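PDB 4PAG: periplasmic binding protein, which probably binds a small solute in the periplasm for an ABC transporter, and is seen here with histidine bound. Local coordinates for residues V229-N234 / K257-P262; I14-H19 / P115-N120; D187-S192 / C206-V211; T40-V45 / M66-L71; N78-E83 / A106-R111. One frame throughout, in Å; residues are numbered along the deposited sequence.

Interactions 2, 4 and 5 lie around the three-stranded parallel sheet 23-25, 92-96 and 116-119, and interaction 1 forms one edge of the second parallel sheet, where histidine is bound. Interactions 4 and 5 follow each other along the chain, both nested inside the loop that interaction 2 closes; then come interaction 3 and interaction 1. L71 O and N81 N, 2.9 Å apart, tie interactions 4 and 5, whose centres are about 17 Å apart; A116 CB packs on L109 CD1 between interactions 2 and 5. Interaction 3 is about 19 Å from interaction 1, centre to centre. The two sheets' contacts, on opposite sides of the chain's centre, are consistent with the two-lobed build of periplasmic binding proteins.

Interaction 1 (V229-N234 / K257-P262); sequences VIIVQN and KVYLVP. With HIS (histidine), chain E.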
# COMPACT_ATOMS: atom_id res chain seq x y z
N VAL A 229 13.05 -15.80 5.83
CA VAL A 229 11.90 -15.15 6.44
C VAL A 229 10.66 -15.37 5.56
O VAL A 229 10.74 -15.34 4.33
CB VAL A 229 12.14 -13.64 6.64
CG1 VAL A 229 10.87 -12.93 7.06
CG2 VAL A 229 13.23 -13.40 7.68
N ILE A 230 9.51 -15.57 6.21
CA ILE A 230 8.25 -15.65 5.51
C ILE A 230 7.33 -14.53 5.99
O ILE A 230 7.08 -14.37 7.18
CB ILE A 230 7.57 -17.02 5.67
CG1 ILE A 230 8.43 -18.13 5.04
CG2 ILE A 230 6.17 -16.99 5.05
CD1 ILE A 230 8.01 -19.54 5.40
N ILE A 231 6.84 -13.75 5.03
CA ILE A 231 5.88 -12.69 5.31
C ILE A 231 4.51 -13.16 4.84
O ILE A 231 4.35 -13.53 3.67
CB ILE A 231 6.27 -11.38 4.58
CG1 ILE A 231 7.67 -10.90 5.00
CG2 ILE A 231 5.24 -10.29 4.82
CD1 ILE A 231 7.82 -10.59 6.48
N VAL A 232 3.54 -13.14 5.74
CA VAL A 232 2.23 -13.75 5.56
C VAL A 232 1.11 -12.71 5.54
O VAL A 232 1.04 -11.84 6.42
CB VAL A 232 1.95 -14.75 6.70
CG1 VAL A 232 0.54 -15.32 6.59
CG2 VAL A 232 3.00 -15.86 6.74
N GLN A 233 0.21 -12.81 4.57
CA GLN A 233 -0.91 -11.87 4.47
C GLN A 233 -2.12 -12.39 5.26
O GLN A 233 -2.74 -11.65 6.03
CB GLN A 233 -1.23 -11.65 2.98
CG GLN A 233 -1.72 -10.29 2.52
CD GLN A 233 -1.21 -9.08 3.30
OE1 GLN A 233 -1.74 -8.77 4.35
NE2 GLN A 233 -0.25 -8.35 2.74
N ASN A 234 -2.45 -13.66 5.10
CA ASN A 234 -3.72 -14.18 5.63
C ASN A 234 -3.58 -14.80 7.03
O ASN A 234 -2.74 -15.68 7.25
CB ASN A 234 -4.34 -15.17 4.62
CG ASN A 234 -4.84 -14.47 3.35
OD1 ASN A 234 -4.47 -13.33 3.05
ND2 ASN A 234 -5.69 -15.16 2.59
N LYS A 257 10.58 -17.25 12.17
CA LYS A 257 10.75 -16.03 11.37
C LYS A 257 9.64 -15.98 10.30
O LYS A 257 9.89 -15.97 9.09
CB LYS A 257 12.16 -15.98 10.78
CG LYS A 257 13.22 -15.72 11.84
CD LYS A 257 14.62 -16.09 11.39
CE LYS A 257 15.21 -15.07 10.44
NZ LYS A 257 15.68 -13.83 11.14
N VAL A 258 8.41 -15.95 10.80
CA VAL A 258 7.19 -15.90 10.01
C VAL A 258 6.34 -14.79 10.63
O VAL A 258 6.07 -14.83 11.82
CB VAL A 258 6.42 -17.23 10.10
CG1 VAL A 258 5.13 -17.17 9.30
CG2 VAL A 258 7.29 -18.41 9.66
N TYR A 259 5.95 -13.80 9.83
CA TYR A 259 5.31 -12.59 10.38
C TYR A 259 4.07 -12.21 9.59
O TYR A 259 4.07 -12.21 8.36
CB TYR A 259 6.30 -11.42 10.41
CG TYR A 259 7.60 -11.78 11.12
CD1 TYR A 259 7.66 -11.85 12.50
CD2 TYR A 259 8.74 -12.11 10.40
CE1 TYR A 259 8.83 -12.23 13.16
CE2 TYR A 259 9.92 -12.47 11.04
CZ TYR A 259 9.96 -12.52 12.42
OH TYR A 259 11.12 -12.87 13.07
N LEU A 260 3.01 -11.88 10.33
CA LEU A 260 1.72 -11.53 9.75
C LEU A 260 1.67 -10.02 9.50
O LEU A 260 1.94 -9.22 10.39
CB LEU A 260 0.59 -11.94 10.70
CG LEU A 260 -0.86 -11.77 10.27
CD1 LEU A 260 -1.20 -12.60 9.04
CD2 LEU A 260 -1.79 -12.12 11.43
N VAL A 261 1.34 -9.62 8.29
CA VAL A 261 1.31 -8.20 7.93
C VAL A 261 0.17 -7.49 8.68
O VAL A 261 -0.97 -7.94 8.61
CB VAL A 261 1.11 -8.01 6.41
CG1 VAL A 261 1.01 -6.54 6.05
CG2 VAL A 261 2.24 -8.65 5.63
N PRO A 262 0.47 -6.39 9.39
CA PRO A 262 -0.59 -5.59 10.01
C PRO A 262 -1.53 -4.93 9.01
O PRO A 262 -1.13 -4.58 7.89
CB PRO A 262 0.18 -4.52 10.78
CG PRO A 262 1.52 -5.10 11.02
CD PRO A 262 1.80 -5.91 9.79
N HIS E . -3.79 -10.46 13.37
CA HIS E . -4.01 -9.42 12.34
C HIS E . -4.85 -9.96 11.19
O HIS E . -4.39 -10.25 10.08
CB HIS E . -2.69 -8.87 11.83
CG HIS E . -1.72 -8.51 12.91
ND1 HIS E . -0.35 -8.57 12.75
CD2 HIS E . -1.93 -8.11 14.19
CE1 HIS E . 0.24 -8.20 13.87
NE2 HIS E . -0.69 -7.91 14.76
OXT HIS E . -6.04 -10.13 11.38
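I230 straddles V258: its N bonds to K257 O at 2.9 Å and its O accepts from Y259 N. V232 repeats this around L260, giving to Y259 O at 2.8 Å and accepting from V261 N, so strands 229-232 and 258-260 pair in parallel, 19° apart. V232 CG2 touches V258 CG1 at 3.6 Å on one face. On the other, I231 CG2 meets V261 CG2 at 3.5 Å, and V229 CG1 comes to the edge of the Y259 ring, 4.0 Å from CD2. Bent at chi2 (31°), Q233 brings its OE1 to 3.6 Å from V261 CB; N267 and Y175 bond the ends of its amide. L260 faces the bound histidine: CD2 lies 3.2 Å from the ligand N, and L260 O takes a weak, 3.4 Å bond from ligand ND1. K263 NZ bonds the histidine as well as Q233 O and V261 O. Further out, helix 235-243 covers V232 and V258, helix 277-288 packs on Y259, and strand 172-176 pairs with the other edge of 229-232. The bound histidine thus sits by the C-terminal ends of neighbouring parallel strands, an arrangement typical of alpha/beta folds with a beta-alpha-beta crossover.

Interaction 2 (I14-H19 / P115-N120); sequences IVLPEH and PALKVN
The backbones around I14 and P115 stay well apart, with CA atoms 7.5 Å from each other at the closest pair, and beyond this point the two segments diverge. Strand 14-15 is running out into a loop here, while 116-119 is just beginning; the contact is apolar, carried by side-chain carbons, with L16 and L117 buried. I14 does most of the reaching. Its CG1 sits between the backbone N and the carbonyl carbon (chi1 59°), and the rest of the chain extends to put CD1 3.7 Å from P115 CB and 4.1 Å from L117 CD2. L16 CD2 approaches the same P115 CB at 4.0 Å, the leucine and the proline lying alongside and pointing opposite ways, and P115 CB is thus met by both tips from one side. L16 CD1 then reaches L117 CD1 at 4.3 Å, a looser touch. In the fold, a small antiparallel hairpin of strands 5-7 and 13-15 is packed against the outer strand 116-119 of the three-stranded parallel sheet. The connection between the hairpin strands is joined to that edge as well, through a backbone bond of A116 with V9 and a bond from K118 NZ to V9 O. L117 also touches F6 of the hairpin and, from helix 127-138, Y133 and V137, while L16 rests on V92 of the neighbouring strand.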
# COMPACT_ATOMS: atom_id res chain seq x y z
N ILE A 14 -5.16 20.96 -18.41
CA ILE A 14 -6.54 21.30 -18.04
C ILE A 14 -6.52 22.24 -16.85
O ILE A 14 -5.58 22.23 -16.06
CB ILE A 14 -7.39 20.05 -17.70
CG1 ILE A 14 -6.77 19.25 -16.54
CG2 ILE A 14 -7.53 19.16 -18.93
CD1 ILE A 14 -7.75 18.32 -15.86
N VAL A 15 -7.56 23.07 -16.73
CA VAL A 15 -7.66 24.02 -15.63
C VAL A 15 -8.72 23.54 -14.64
O VAL A 15 -9.89 23.41 -15.00
CB VAL A 15 -8.04 25.43 -16.14
CG1 VAL A 15 -8.21 26.39 -14.98
CG2 VAL A 15 -6.98 25.93 -17.11
N LEU A 16 -8.30 23.28 -13.41
CA LEU A 16 -9.22 22.90 -12.35
C LEU A 16 -9.81 24.13 -11.66
O LEU A 16 -9.22 25.21 -11.72
CB LEU A 16 -8.52 22.04 -11.30
CG LEU A 16 -7.91 20.73 -11.79
CD1 LEU A 16 -7.29 19.98 -10.62
CD2 LEU A 16 -8.96 19.87 -12.47
N PRO A 17 -10.96 23.96 -10.99
CA PRO A 17 -11.48 24.99 -10.10
C PRO A 17 -10.50 25.38 -9.00
O PRO A 17 -9.65 24.57 -8.60
CB PRO A 17 -12.72 24.33 -9.48
CG PRO A 17 -13.12 23.28 -10.44
CD PRO A 17 -11.86 22.80 -11.08
N GLU A 18 -10.63 26.61 -8.52
CA GLU A 18 -9.80 27.13 -7.45
C GLU A 18 -9.89 26.22 -6.22
O GLU A 18 -8.86 25.85 -5.64
CB GLU A 18 -10.23 28.56 -7.09
CG GLU A 18 -9.31 29.29 -6.12
CD GLU A 18 -7.90 29.46 -6.66
OE1 GLU A 18 -7.72 29.61 -7.88
OE2 GLU A 18 -6.96 29.46 -5.84
N HIS A 19 -11.12 25.86 -5.85
CA HIS A 19 -11.34 25.00 -4.69
C HIS A 19 -11.99 23.67 -5.07
O HIS A 19 -13.08 23.64 -5.62
CB HIS A 19 -12.20 25.73 -3.66
CG HIS A 19 -11.55 26.95 -3.11
ND1 HIS A 19 -11.96 28.23 -3.42
CD2 HIS A 19 -10.48 27.10 -2.28
CE1 HIS A 19 -11.20 29.11 -2.80
NE2 HIS A 19 -10.29 28.45 -2.11
N PRO A 115 -12.75 15.85 -15.50
CA PRO A 115 -11.30 16.05 -15.45
C PRO A 115 -10.57 14.98 -14.62
O PRO A 115 -11.03 14.65 -13.53
CB PRO A 115 -11.16 17.41 -14.77
CG PRO A 115 -12.41 18.14 -15.16
CD PRO A 115 -13.48 17.09 -15.18
N ALA A 116 -9.47 14.44 -15.14
CA ALA A 116 -8.76 13.39 -14.41
C ALA A 116 -7.25 13.50 -14.51
O ALA A 116 -6.69 13.78 -15.59
CB ALA A 116 -9.23 12.02 -14.88
N LEU A 117 -6.59 13.31 -13.37
CA LEU A 117 -5.14 13.30 -13.28
C LEU A 117 -4.71 11.91 -12.90
O LEU A 117 -5.51 11.15 -12.36
CB LEU A 117 -4.67 14.27 -12.20
CG LEU A 117 -5.31 15.66 -12.24
CD1 LEU A 117 -4.81 16.52 -11.09
CD2 LEU A 117 -5.06 16.33 -13.57
N LYS A 118 -3.46 11.58 -13.18
CA LYS A 118 -2.93 10.29 -12.75
C LYS A 118 -1.61 10.48 -12.03
O LYS A 118 -0.84 11.40 -12.34
CB LYS A 118 -2.80 9.34 -13.94
CG LYS A 118 -1.78 9.70 -15.01
CD LYS A 118 -1.90 8.68 -16.14
CE LYS A 118 -0.67 8.61 -17.02
NZ LYS A 118 -0.72 9.59 -18.13
N VAL A 119 -1.35 9.61 -11.06
CA VAL A 119 -0.14 9.68 -10.26
C VAL A 119 0.58 8.34 -10.26
O VAL A 119 -0.04 7.28 -10.21
CB VAL A 119 -0.44 10.14 -8.81
CG1 VAL A 119 -1.09 11.52 -8.82
CG2 VAL A 119 -1.32 9.15 -8.07
N ASN A 120 1.91 8.41 -10.34
CA ASN A 120 2.75 7.23 -10.44
C ASN A 120 3.31 6.86 -9.07
O ASN A 120 4.24 7.49 -8.58
CB ASN A 120 3.88 7.49 -11.44
CG ASN A 120 4.67 6.24 -11.76
OD1 ASN A 120 4.61 5.25 -11.03
ND2 ASN A 120 5.41 6.28 -12.85

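Interaction 3 (D187-S192 / C206-V211); sequences DRSFHS and CVQNSV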
# COMPACT_ATOMS: atom_id res chain seq x y z
N ASP A 187 9.19 -11.33 -7.96
CA ASP A 187 10.13 -10.40 -7.36
C ASP A 187 10.02 -9.00 -7.96
O ASP A 187 10.42 -8.04 -7.32
CB ASP A 187 11.57 -10.92 -7.46
CG ASP A 187 12.15 -10.82 -8.85
OD1 ASP A 187 11.60 -11.41 -9.80
OD2 ASP A 187 13.18 -10.12 -9.00
N ARG A 188 9.49 -8.89 -9.18
CA ARG A 188 9.17 -7.59 -9.77
C ARG A 188 7.66 -7.48 -9.95
O ARG A 188 7.10 -8.02 -10.92
CB ARG A 188 9.92 -7.40 -11.09
CG ARG A 188 11.38 -7.01 -10.90
CD ARG A 188 12.27 -7.60 -11.99
NE ARG A 188 12.34 -9.05 -11.85
CZ ARG A 188 12.70 -9.90 -12.81
NH1 ARG A 188 13.05 -9.48 -14.03
NH2 ARG A 188 12.70 -11.21 -12.54
N SER A 189 7.01 -6.81 -9.01
CA SER A 189 5.54 -6.71 -8.98
C SER A 189 5.16 -5.55 -8.09
O SER A 189 5.81 -5.33 -7.07
CB SER A 189 4.95 -7.99 -8.39
OG SER A 189 3.58 -7.83 -8.02
N PHE A 190 4.10 -4.81 -8.44
CA PHE A 190 3.68 -3.74 -7.54
C PHE A 190 3.09 -4.27 -6.22
O PHE A 190 2.97 -3.51 -5.25
CB PHE A 190 2.84 -2.64 -8.22
CG PHE A 190 1.51 -3.08 -8.79
CD1 PHE A 190 0.48 -3.54 -7.98
CD2 PHE A 190 1.25 -2.90 -10.15
CE1 PHE A 190 -0.76 -3.88 -8.52
CE2 PHE A 190 0.02 -3.23 -10.69
CZ PHE A 190 -0.99 -3.73 -9.87
N HIS A 191 2.78 -5.56 -6.17
CA HIS A 191 2.32 -6.19 -4.93
C HIS A 191 3.43 -6.55 -3.94
O HIS A 191 3.16 -6.68 -2.75
CB HIS A 191 1.51 -7.43 -5.27
CG HIS A 191 0.21 -7.13 -5.94
ND1 HIS A 191 -0.81 -6.44 -5.32
CD2 HIS A 191 -0.24 -7.41 -7.19
CE1 HIS A 191 -1.83 -6.32 -6.14
NE2 HIS A 191 -1.51 -6.90 -7.29
N SER A 192 4.67 -6.71 -4.43
CA SER A 192 5.81 -7.10 -3.58
C SER A 192 6.90 -6.03 -3.44
O SER A 192 7.88 -6.24 -2.72
CB SER A 192 6.45 -8.38 -4.13
OG SER A 192 7.00 -8.16 -5.41
N CYS A 206 10.26 -13.50 -11.38
CA CYS A 206 9.50 -13.27 -12.62
C CYS A 206 9.06 -11.81 -12.64
O CYS A 206 9.39 -11.05 -11.72
CB CYS A 206 8.27 -14.19 -12.74
SG CYS A 206 7.27 -14.40 -11.24
N VAL A 207 8.34 -11.42 -13.69
CA VAL A 207 7.75 -10.08 -13.79
C VAL A 207 6.23 -10.21 -13.81
O VAL A 207 5.66 -10.96 -14.61
CB VAL A 207 8.23 -9.31 -15.04
CG1 VAL A 207 7.59 -7.93 -15.12
CG2 VAL A 207 9.75 -9.16 -15.02
N GLN A 208 5.57 -9.45 -12.95
CA GLN A 208 4.11 -9.41 -12.88
C GLN A 208 3.49 -9.13 -14.25
O GLN A 208 3.87 -8.17 -14.92
CB GLN A 208 3.69 -8.31 -11.92
CG GLN A 208 2.20 -8.07 -11.81
CD GLN A 208 1.88 -6.84 -10.99
OE1 GLN A 208 2.76 -6.04 -10.67
NE2 GLN A 208 0.60 -6.68 -10.63
N ASN A 209 2.52 -9.95 -14.65
CA ASN A 209 1.81 -9.73 -15.91
C ASN A 209 0.30 -9.77 -15.80
O ASN A 209 -0.39 -9.85 -16.81
CB ASN A 209 2.31 -10.71 -16.98
CG ASN A 209 1.84 -12.13 -16.74
OD1 ASN A 209 1.49 -12.52 -15.62
ND2 ASN A 209 1.84 -12.93 -17.80
N SER A 210 -0.22 -9.73 -14.58
CA SER A 210 -1.66 -9.60 -14.35
C SER A 210 -1.84 -8.58 -13.24
O SER A 210 -0.95 -8.41 -12.41
CB SER A 210 -2.28 -10.94 -13.93
OG SER A 210 -1.83 -11.33 -12.63
N VAL A 211 -2.98 -7.91 -13.21
CA VAL A 211 -3.23 -6.92 -12.18
C VAL A 211 -3.20 -7.54 -10.77
O VAL A 211 -2.60 -6.98 -9.85
CB VAL A 211 -4.59 -6.21 -12.40
CG1 VAL A 211 -4.93 -5.31 -11.23
CG2 VAL A 211 -4.54 -5.41 -13.69
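R188 and V207 form a single backbone bridge between two loops running the same way: Q208 N gives to R188 O at 2.9 Å and R188 N makes a weak bond to C206 O. These are disulfide-tied loops, C206 being joined to C186 just before D187. The D187 carboxylate holds the pair at one end, its OD1 accepting from C206 N at 2.9 Å and from R188 NH2 at 3.0 Å, the latter a salt bridge lying in the guanidinium plane. V207 CG2 covers one face of that guanidinium, 3.5 Å from NH1. At the other end, the extended Q208 chain, its CG anti to the backbone N (chi1 175°), carries the amide between the backbones. OE1 takes F190 N at 2.9 Å, the donor tilted 30° from the carbonyl plane; NE2 gives to S210 O and stands over one face of the F190 ring, off-centre toward the rim, 3.4 Å from CZ. With an alanine here, F190 N would probably lose its acceptor, S210 O its amide donor, and the F190 ring the amide lying over it. S189 OG accepts H191 N in an ST turn. The H191 ring, bonded through ND1 to D270, points its other nitrogen at V211: NE2 gives to V211 O at 2.8 Å, with the oxygen close to the ring plane.

Interaction 4 (T40-V45 / M66-L71); sequences TPLIGV and MELPIL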
# COMPACT_ATOMS: atom_id res chain seq x y z
N THR A 40 -12.52 15.21 3.81
CA THR A 40 -13.71 16.03 3.61
C THR A 40 -14.27 15.96 2.18
O THR A 40 -15.44 15.67 2.00
CB THR A 40 -13.46 17.49 4.03
OG1 THR A 40 -12.90 17.51 5.35
CG2 THR A 40 -14.74 18.28 4.03
N PRO A 41 -13.43 16.17 1.15
CA PRO A 41 -14.01 16.19 -0.20
C PRO A 41 -14.26 14.82 -0.88
O PRO A 41 -14.78 14.79 -1.99
CB PRO A 41 -13.00 17.00 -1.00
CG PRO A 41 -11.70 16.73 -0.33
CD PRO A 41 -11.98 16.43 1.13
N LEU A 42 -13.90 13.70 -0.24
CA LEU A 42 -14.11 12.39 -0.87
C LEU A 42 -15.60 12.08 -1.07
O LEU A 42 -16.37 12.13 -0.13
CB LEU A 42 -13.50 11.27 -0.04
CG LEU A 42 -12.02 10.97 -0.24
CD1 LEU A 42 -11.57 10.02 0.85
CD2 LEU A 42 -11.77 10.39 -1.62
N ILE A 43 -15.98 11.75 -2.30
CA ILE A 43 -17.38 11.43 -2.61
C ILE A 43 -17.75 9.98 -2.32
O ILE A 43 -18.93 9.63 -2.26
CB ILE A 43 -17.71 11.71 -4.10
CG1 ILE A 43 -16.90 10.80 -5.03
CG2 ILE A 43 -17.45 13.16 -4.44
CD1 ILE A 43 -17.49 10.63 -6.41
N GLY A 44 -16.73 9.13 -2.17
CA GLY A 44 -16.93 7.70 -2.03
C GLY A 44 -15.62 6.95 -1.90
O GLY A 44 -14.54 7.53 -2.08
N VAL A 45 -15.72 5.66 -1.57
CA VAL A 45 -14.58 4.76 -1.52
C VAL A 45 -14.71 3.75 -2.67
O VAL A 45 -15.74 3.70 -3.36
CB VAL A 45 -14.45 4.05 -0.14
CG1 VAL A 45 -14.13 5.05 0.95
CG2 VAL A 45 -15.72 3.28 0.21
N MSE A 66 -15.83 6.38 7.09
CA MSE A 66 -16.41 5.04 7.30
C MSE A 66 -17.81 4.94 6.78
O MSE A 66 -18.28 3.84 6.52
CB MSE A 66 -16.45 4.64 8.77
CG MSE A 66 -15.08 4.51 9.41
SE MSE A 66 -14.00 3.09 8.58
CE MSE A 66 -15.10 1.57 9.18
N GLU A 67 -18.50 6.07 6.62
CA GLU A 67 -19.89 6.07 6.14
C GLU A 67 -20.04 6.39 4.64
O GLU A 67 -21.15 6.41 4.14
CB GLU A 67 -20.73 7.05 6.97
CG GLU A 67 -20.87 6.61 8.43
CD GLU A 67 -21.49 7.67 9.33
OE1 GLU A 67 -21.47 8.86 8.98
OE2 GLU A 67 -21.98 7.29 10.41
N LEU A 68 -18.93 6.60 3.93
CA LEU A 68 -19.00 6.90 2.49
C LEU A 68 -19.50 5.70 1.71
O LEU A 68 -19.23 4.55 2.09
CB LEU A 68 -17.62 7.28 1.94
CG LEU A 68 -17.02 8.61 2.39
CD1 LEU A 68 -15.57 8.70 1.92
CD2 LEU A 68 -17.84 9.77 1.87
N PRO A 69 -20.22 5.95 0.61
CA PRO A 69 -20.69 4.84 -0.22
C PRO A 69 -19.58 4.28 -1.09
O PRO A 69 -18.58 4.96 -1.34
CB PRO A 69 -21.78 5.48 -1.08
CG PRO A 69 -21.31 6.89 -1.23
CD PRO A 69 -20.73 7.24 0.11
N ILE A 70 -19.76 3.04 -1.53
CA ILE A 70 -18.81 2.35 -2.38
C ILE A 70 -19.18 2.63 -3.83
O ILE A 70 -20.29 2.33 -4.25
CB ILE A 70 -18.86 0.84 -2.15
CG1 ILE A 70 -18.49 0.52 -0.70
CG2 ILE A 70 -17.94 0.12 -3.13
CD1 ILE A 70 -18.80 -0.89 -0.26
N LEU A 71 -18.24 3.20 -4.58
CA LEU A 71 -18.46 3.56 -5.99
C LEU A 71 -17.62 2.74 -6.96
O LEU A 71 -17.60 3.02 -8.16
CB LEU A 71 -18.16 5.04 -6.21
CG LEU A 71 -18.98 6.04 -5.39
CD1 LEU A 71 -18.50 7.45 -5.68
CD2 LEU A 71 -20.46 5.92 -5.69
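A single backbone bridge between V45 and I70 joins two irregular loop segments beside the three-stranded parallel sheet. V45 N gives to P69 O at 3.0 Å, and L71 N gives to V45 O at 2.8 Å in an almost straight bond (177° at the hydrogen). Next to it, G44 CA comes within 3.3 Å of P69 O. L68 is the main side chain on one side. Its CD1 sits against both L42 CB (3.8 Å) and V45 CG1 (4.0 Å), while CD2 lies 3.4 Å from L42 O. Cutting L68 back to an alanine removes both methyl branches and would probably open a gap between L42 and V45. At the other end I43 and L71 cross at about a right angle, their CD1 atoms only 3.4 Å apart, a tight fit. I43 gets there with CG1 between its backbone N and carbonyl carbon (chi1 64°). V45 CG2 touches I70 CG1 at 4.0 Å. F65 lies on L42 and V45, and Y24 on I43 and L71. I43 is backbone-bonded to I23 of edge strand 23-25 and L71 to N81, the N-cap residue of helix 82-88, making this an isolated bridge between loops flanking the edge of the parallel alpha/beta sheet.

Interaction 5 (N78-E83 / A106-R111); sequences NIPNLE and AKDLAR
R111 holds its CG anti to the backbone N (chi1 -180°) and stays extended as far as NE, which carries the guanidinium across to L82. The leucine, with CG anti to its carbonyl carbon (chi1 -63°), lays CD1 over one face of that group, off-centre toward the rim and 3.4 Å from NH1. Its other methyl, CD2, meets D108 CB at 4.0 Å, so L82 fits against two residues about one helical turn apart. P80 CG adds a contact to D108 OD2 at 3.8 Å. Helix 82-88 starts here, N81 capping it through a bond from OD1 to A84 N, and it meets helix 99-112, with strand 92-96 in the chain between them. The D108 carboxylate is held from outside, by W74 NE1 and by a long, weak ion pair with K104. At the surface, E83 OE2 stays 4.4 Å from R111 NH2, too far for a salt bridge, though the opposite charges may still attract weakly.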
# COMPACT_ATOMS: atom_id res chain seq x y z
N ASN A 78 -12.34 -5.64 -9.07
CA ASN A 78 -13.32 -4.56 -8.98
C ASN A 78 -13.51 -3.87 -10.34
O ASN A 78 -12.71 -4.03 -11.26
CB ASN A 78 -12.91 -3.55 -7.90
CG ASN A 78 -14.09 -2.98 -7.13
OD1 ASN A 78 -15.25 -3.24 -7.44
ND2 ASN A 78 -13.80 -2.20 -6.10
N ILE A 79 -14.60 -3.12 -10.45
CA ILE A 79 -14.96 -2.38 -11.67
C ILE A 79 -15.61 -1.06 -11.21
O ILE A 79 -16.22 -1.03 -10.14
CB ILE A 79 -15.92 -3.22 -12.54
CG1 ILE A 79 -16.19 -2.54 -13.89
CG2 ILE A 79 -17.23 -3.51 -11.80
CD1 ILE A 79 -16.94 -3.40 -14.89
N PRO A 80 -15.47 0.03 -11.99
CA PRO A 80 -16.08 1.29 -11.53
C PRO A 80 -17.59 1.38 -11.75
O PRO A 80 -18.11 0.84 -12.72
CB PRO A 80 -15.37 2.34 -12.39
CG PRO A 80 -15.05 1.61 -13.64
CD PRO A 80 -14.63 0.25 -13.18
N ASN A 81 -18.28 2.07 -10.84
CA ASN A 81 -19.68 2.43 -11.04
C ASN A 81 -19.74 3.77 -11.78
O ASN A 81 -19.87 4.83 -11.17
CB ASN A 81 -20.41 2.52 -9.70
CG ASN A 81 -21.92 2.65 -9.85
OD1 ASN A 81 -22.43 3.03 -10.91
ND2 ASN A 81 -22.63 2.35 -8.78
N LEU A 82 -19.62 3.71 -13.11
CA LEU A 82 -19.50 4.91 -13.94
C LEU A 82 -20.68 5.88 -13.81
O LEU A 82 -20.48 7.10 -13.70
CB LEU A 82 -19.27 4.51 -15.41
CG LEU A 82 -17.97 3.74 -15.69
CD1 LEU A 82 -17.80 3.38 -17.16
CD2 LEU A 82 -16.75 4.51 -15.21
N GLU A 83 -21.90 5.34 -13.77
CA GLU A 83 -23.10 6.17 -13.65
C GLU A 83 -23.10 6.93 -12.33
O GLU A 83 -23.41 8.11 -12.29
CB GLU A 83 -24.38 5.31 -13.76
CG GLU A 83 -24.55 4.57 -15.08
CD GLU A 83 -23.92 3.18 -15.10
OE1 GLU A 83 -22.98 2.91 -14.31
OE2 GLU A 83 -24.35 2.35 -15.93
N ALA A 106 -8.30 4.95 -19.05
CA ALA A 106 -8.39 6.03 -20.05
C ALA A 106 -9.66 5.93 -20.89
O ALA A 106 -10.32 6.95 -21.14
CB ALA A 106 -7.16 6.04 -20.95
N LYS A 107 -9.99 4.72 -21.31
CA LYS A 107 -11.25 4.44 -22.02
C LYS A 107 -12.47 4.95 -21.24
O LYS A 107 -13.28 5.72 -21.77
CB LYS A 107 -11.45 2.93 -22.23
CG LYS A 107 -10.53 2.24 -23.22
CD LYS A 107 -11.08 0.83 -23.52
CE LYS A 107 -9.99 -0.23 -23.66
NZ LYS A 107 -9.15 -0.06 -24.88
N ASP A 108 -12.61 4.49 -20.00
CA ASP A 108 -13.79 4.80 -19.19
C ASP A 108 -13.88 6.27 -18.79
O ASP A 108 -14.97 6.83 -18.68
CB ASP A 108 -13.82 3.94 -17.92
CG ASP A 108 -14.04 2.47 -18.21
OD1 ASP A 108 -14.36 2.11 -19.36
OD2 ASP A 108 -13.90 1.66 -17.26
N LEU A 109 -12.73 6.89 -18.53
CA LEU A 109 -12.70 8.32 -18.20
C LEU A 109 -13.20 9.17 -19.36
O LEU A 109 -13.84 10.19 -19.14
CB LEU A 109 -11.29 8.77 -17.82
CG LEU A 109 -10.74 8.34 -16.45
CD1 LEU A 109 -9.29 8.79 -16.38
CD2 LEU A 109 -11.54 8.88 -15.28
N ALA A 110 -12.89 8.76 -20.59
CA ALA A 110 -13.39 9.45 -21.79
C ALA A 110 -14.91 9.45 -21.80
O ALA A 110 -15.56 10.46 -22.08
CB ALA A 110 -12.84 8.80 -23.05
N ARG A 111 -15.48 8.29 -21.49
CA ARG A 111 -16.92 8.13 -21.40
C ARG A 111 -17.55 9.04 -20.34
O ARG A 111 -18.59 9.64 -20.58
CB ARG A 111 -17.22 6.67 -21.10
CG ARG A 111 -18.68 6.31 -20.99
CD ARG A 111 -18.78 4.82 -20.77
NE ARG A 111 -20.06 4.44 -20.23
CZ ARG A 111 -20.35 3.21 -19.82
NH1 ARG A 111 -19.44 2.24 -19.90
NH2 ARG A 111 -21.56 2.95 -19.34